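Local coordinates for protein L-Ala-D/L-Glu Epimerase (Escherichia coli, PDB 1JPD) that is an enolase-superfamily enzyme that pairs an N-terminal capping domain with a barrel domain, at residues Asp100-Arg105 with Ala111-Ile116; Gln206-Pro209 with Ala215-Asn218. All blocks are in the same frame, centred on the assembly; numbering follows the deposited sequence.

Contact 1. Residues Asp100-Arg105 with Ala111-Ile116; sequences DLAARR and ADLIGI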
loop_
_atom_site.group_PDB
_atom_site.type_symbol
_atom_site.label_atom_id
_atom_site.label_comp_id
_atom_site.label_asym_id
_atom_site.label_seq_id
_atom_site.Cartn_x
_atom_site.Cartn_y
_atom_site.Cartn_z
ATOM N N ASP A 100 -3.678 -17.874 0.770
ATOM C CA ASP A 100 -3.856 -18.395 -0.576
ATOM C C ASP A 100 -4.138 -19.885 -0.486
ATOM O O ASP A 100 -5.027 -20.400 -1.160
ATOM C CB ASP A 100 -2.592 -18.163 -1.396
ATOM C CG ASP A 100 -2.836 -18.280 -2.880
ATOM O OD1 ASP A 100 -1.928 -18.762 -3.589
ATOM O OD2 ASP A 100 -3.929 -17.876 -3.335
ATOM N N LEU A 101 -3.368 -20.567 0.360
ATOM C CA LEU A 101 -3.507 -21.998 0.574
ATOM C C LEU A 101 -4.842 -22.335 1.232
ATOM O O LEU A 101 -5.493 -23.311 0.866
ATOM C CB LEU A 101 -2.376 -22.503 1.461
ATOM C CG LEU A 101 -2.418 -23.986 1.836
ATOM C CD1 LEU A 101 -2.190 -24.852 0.599
ATOM C CD2 LEU A 101 -1.350 -24.252 2.884
ATOM N N ALA A 102 -5.247 -21.532 2.207
ATOM C CA ALA A 102 -6.505 -21.778 2.897
ATOM C C ALA A 102 -7.722 -21.566 1.987
ATOM O O ALA A 102 -8.793 -22.128 2.229
ATOM C CB ALA A 102 -6.604 -20.884 4.135
ATOM N N ALA A 103 -7.567 -20.764 0.940
ATOM C CA ALA A 103 -8.676 -20.508 0.032
ATOM C C ALA A 103 -8.739 -21.549 -1.073
ATOM O O ALA A 103 -9.823 -21.969 -1.471
ATOM C CB ALA A 103 -8.555 -19.120 -0.572
ATOM N N ARG A 104 -7.580 -21.957 -1.576
ATOM C CA ARG A 104 -7.536 -22.957 -2.631
ATOM C C ARG A 104 -7.975 -24.308 -2.087
ATOM O O ARG A 104 -8.563 -25.110 -2.812
ATOM C CB ARG A 104 -6.129 -23.064 -3.215
ATOM C CG ARG A 104 -5.753 -21.921 -4.132
ATOM C CD ARG A 104 -4.249 -21.871 -4.339
ATOM N NE ARG A 104 -3.861 -20.844 -5.296
ATOM C CZ ARG A 104 -4.120 -20.910 -6.596
ATOM N NH1 ARG A 104 -4.763 -21.957 -7.086
ATOM N NH2 ARG A 104 -3.746 -19.929 -7.404
ATOM N N ARG A 105 -7.691 -24.556 -0.810
ATOM C CA ARG A 105 -8.076 -25.813 -0.180
ATOM C C ARG A 105 -9.577 -25.861 0.078
ATOM O O ARG A 105 -10.076 -26.791 0.706
ATOM C CB ARG A 105 -7.323 -26.019 1.136
ATOM C CG ARG A 105 -5.906 -26.507 0.949
ATOM C CD ARG A 105 -5.141 -26.598 2.267
ATOM N NE ARG A 105 -5.572 -27.708 3.114
ATOM C CZ ARG A 105 -6.642 -27.685 3.901
ATOM N NH1 ARG A 105 -7.407 -26.602 3.963
ATOM N NH2 ARG A 105 -6.941 -28.748 4.635
ATOM N N ALA A 111 -11.494 -13.554 -1.734
ATOM C CA ALA A 111 -12.626 -12.712 -1.380
ATOM C C ALA A 111 -13.764 -13.510 -0.741
ATOM O O ALA A 111 -14.314 -13.102 0.285
ATOM C CB ALA A 111 -13.130 -11.968 -2.614
ATOM N N ASP A 112 -14.115 -14.646 -1.335
ATOM C CA ASP A 112 -15.198 -15.457 -0.796
ATOM C C ASP A 112 -14.835 -16.121 0.526
ATOM O O ASP A 112 -15.684 -16.278 1.405
ATOM C CB ASP A 112 -15.636 -16.510 -1.817
ATOM C CG ASP A 112 -16.332 -15.895 -3.020
ATOM O OD1 ASP A 112 -17.213 -15.032 -2.814
ATOM O OD2 ASP A 112 -16.005 -16.277 -4.167
ATOM N N LEU A 113 -13.577 -16.514 0.670
ATOM C CA LEU A 113 -13.144 -17.139 1.910
ATOM C C LEU A 113 -13.415 -16.147 3.038
ATOM O O LEU A 113 -13.995 -16.502 4.063
ATOM C CB LEU A 113 -11.651 -17.477 1.845
ATOM C CG LEU A 113 -11.035 -18.178 3.056
ATOM C CD1 LEU A 113 -11.732 -19.503 3.290
ATOM C CD2 LEU A 113 -9.551 -18.396 2.820
ATOM N N ILE A 114 -12.998 -14.899 2.836
ATOM C CA ILE A 114 -13.208 -13.857 3.836
ATOM C C ILE A 114 -14.701 -13.592 3.929
ATOM O O ILE A 114 -15.245 -13.406 5.018
ATOM C CB ILE A 114 -12.529 -12.529 3.443
ATOM C CG1 ILE A 114 -11.050 -12.757 3.134
ATOM C CG2 ILE A 114 -12.697 -11.511 4.571
ATOM C CD1 ILE A 114 -10.248 -13.137 4.320
ATOM N N GLY A 115 -15.352 -13.565 2.771
ATOM C CA GLY A 115 -16.776 -13.314 2.730
ATOM C C GLY A 115 -17.121 -11.871 2.412
ATOM O O GLY A 115 -18.155 -11.363 2.856
ATOM N N ILE A 116 -16.258 -11.200 1.656
ATOM C CA ILE A 116 -16.510 -9.810 1.273
ATOM C C ILE A 116 -16.749 -9.759 -0.232
ATOM O O ILE A 116 -16.354 -10.670 -0.959
ATOM C CB ILE A 116 -15.318 -8.880 1.650
ATOM C CG1 ILE A 116 -14.032 -9.353 0.979
ATOM C CG2 ILE A 116 -15.124 -8.859 3.153
ATOM C CD1 ILE A 116 -13.936 -8.983 -0.477
#
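The backbones of A103 and L113 come nearest each other, CA to CA 5.9 Å, where the last turns of helix 89-104 meet the short helix 110-114 that follows after a brief connection. The small side chain of A103 is consistent with so close an approach: A103 turns its CB toward L113, and a single leucine branch does most of the touching. L113 CD2 rests on A103, 3.6 Å from A103 CB, and the same CD2 lies 4.1 Å from A102 CB. With CG of L113 anti to the backbone N (chi1 -178°), the branch extends straight across to the neighbouring helix, and CD1 turns toward the carbonyl oxygen of A102. No hydrogen bond joins the segments, and the fit is one of apolar surfaces. L113 also touches W99, one turn before A103 on helix 89-104, and Q108 of the connection. Two consecutive helices thus pair within the N-terminal domain of the mandelate racemase and muconate lactonizing enzyme family, a worked case of a small residue admitting a larger one. The short helix ends in a Schellman motif, with G115 at the C-prime position in positive phi; A111 O accepts from I116 N at 3.0 Å as well as from G115 N. On the side of helix 89-104 turned from L113, R104 NE makes a weak bond to D100 OD1 (3.3 Å), part of a salt bridge in which the carboxylate carbon lies at the guanidinium edge, in its plane. D100 OD1 also accepts from T45 N, linking this helix to strand 42-48.

Contact 2. Residues Gln206-Pro209 with Ala215-Asn218; sequences QPLP and ALEN
L208 and L216 face each other across a loop, and together with P207 and A215 they supply the contact surface between two parts of it. L208 has CG anti to its carbonyl carbon (chi1 -56°), which carries CD1 out toward the 3-10 turn; there it meets A215 CB at 4.0 Å and L216 CG at 4.3 Å, so one methyl serves two neighbours. L216 adopts a similar shape, and its CD2 comes to P207 CG at 4.3 Å. The four residues meet through aliphatic carbons, with no hydrogen bond between the segments. Q206, just after strand 203-205, makes its bonds elsewhere: its side chain folds back so that NE2 gives a bond of 2.7 Å to L208 O, approaching that oxygen almost end-on (C=O...N angle 165°), with the acceptor tilted 20° from the amide plane. NE2 also bonds to S230 OG and OE1 accepts from D228 N, so both ends of the amide are engaged. All of this lies in the loop between strands 203-205 and 225-227 of the barrel domain, where L189 of helix 189-198 touches P207, L208 and L216, and I225 of strand 225-227 touches P207 and L216.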
loop_
_atom_site.group_PDB
_atom_site.type_symbol
_atom_site.label_atom_id
_atom_site.label_comp_id
_atom_site.label_asym_id
_atom_site.label_seq_id
_atom_site.Cartn_x
_atom_site.Cartn_y
_atom_site.Cartn_z
ATOM N N GLN A 206 1.409 12.042 4.671
ATOM C CA GLN A 206 2.707 12.111 5.356
ATOM C C GLN A 206 3.615 13.272 4.962
ATOM O O GLN A 206 4.678 13.066 4.383
ATOM C CB GLN A 206 3.467 10.798 5.135
ATOM C CG GLN A 206 4.754 10.631 5.943
ATOM C CD GLN A 206 4.521 10.032 7.324
ATOM O OE1 GLN A 206 3.640 9.185 7.511
ATOM N NE2 GLN A 206 5.326 10.453 8.293
ATOM N N PRO A 207 3.222 14.509 5.292
ATOM C CA PRO A 207 4.035 15.676 4.956
ATOM C C PRO A 207 5.330 15.769 5.756
ATOM O O PRO A 207 6.325 16.323 5.277
ATOM C CB PRO A 207 3.097 16.836 5.255
ATOM C CG PRO A 207 2.331 16.323 6.417
ATOM C CD PRO A 207 1.985 14.923 5.969
ATOM N N LEU A 208 5.324 15.235 6.973
ATOM C CA LEU A 208 6.522 15.292 7.814
ATOM C C LEU A 208 7.172 13.927 8.048
ATOM O O LEU A 208 6.525 12.888 7.924
ATOM C CB LEU A 208 6.188 15.930 9.171
ATOM C CG LEU A 208 5.551 17.324 9.170
ATOM C CD1 LEU A 208 5.347 17.776 10.609
ATOM C CD2 LEU A 208 6.432 18.306 8.430
ATOM N N PRO A 209 8.472 13.916 8.384
ATOM C CA PRO A 209 9.202 12.671 8.636
ATOM C C PRO A 209 8.541 11.879 9.760
ATOM O O PRO A 209 8.102 12.461 10.747
ATOM C CB PRO A 209 10.590 13.169 9.027
ATOM C CG PRO A 209 10.737 14.419 8.215
ATOM C CD PRO A 209 9.390 15.071 8.406
ATOM N N ALA A 215 4.594 18.436 15.067
ATOM C CA ALA A 215 3.936 19.669 14.641
ATOM C C ALA A 215 2.514 19.452 14.124
ATOM O O ALA A 215 1.750 20.410 14.019
ATOM C CB ALA A 215 4.776 20.389 13.577
ATOM N N LEU A 216 2.152 18.210 13.800
ATOM C CA LEU A 216 0.807 17.928 13.306
ATOM C C LEU A 216 -0.280 18.066 14.376
ATOM O O LEU A 216 -1.468 17.955 14.077
ATOM C CB LEU A 216 0.733 16.525 12.702
ATOM C CG LEU A 216 1.402 16.350 11.341
ATOM C CD1 LEU A 216 1.249 14.915 10.872
ATOM C CD2 LEU A 216 0.775 17.306 10.345
ATOM N N GLU A 217 0.121 18.301 15.622
ATOM C CA GLU A 217 -0.842 18.455 16.711
ATOM C C GLU A 217 -1.051 19.921 17.064
ATOM O O GLU A 217 -1.938 20.259 17.851
ATOM C CB GLU A 217 -0.357 17.720 17.960
ATOM C CG GLU A 217 -0.331 16.221 17.827
ATOM C CD GLU A 217 0.140 15.540 19.089
ATOM O OE1 GLU A 217 1.185 15.965 19.628
ATOM O OE2 GLU A 217 -0.531 14.579 19.533
ATOM N N ASN A 218 -0.233 20.779 16.463
ATOM C CA ASN A 218 -0.267 22.210 16.716
ATOM C C ASN A 218 -1.206 23.047 15.852
ATOM O O ASN A 218 -1.084 24.270 15.826
ATOM C CB ASN A 218 1.145 22.785 16.592
ATOM C CG ASN A 218 2.160 22.028 17.427
ATOM O OD1 ASN A 218 1.839 21.507 18.498
ATOM N ND2 ASN A 218 3.402 21.980 16.948
#

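Contact 1 precedes contact 2 along the chain and is complete before contact 2 begins. They share no helix, strand or sheet: residues 100-105 and 111-116 belong to the N-terminal domain, 206-209 and 215-218 to the barrel domain with its parallel strands. Their centres lie 39 Å apart on opposite sides of the chain's centre, and their nearest atoms are about 26 Å apart. Each joins pieces close in sequence, with five residues between the segments, by apolar side chains alone. Both contacts are therefore local, one pairing consecutive helices and the other folding a loop after a barrel strand, each within its own domain of this two-domain enzyme.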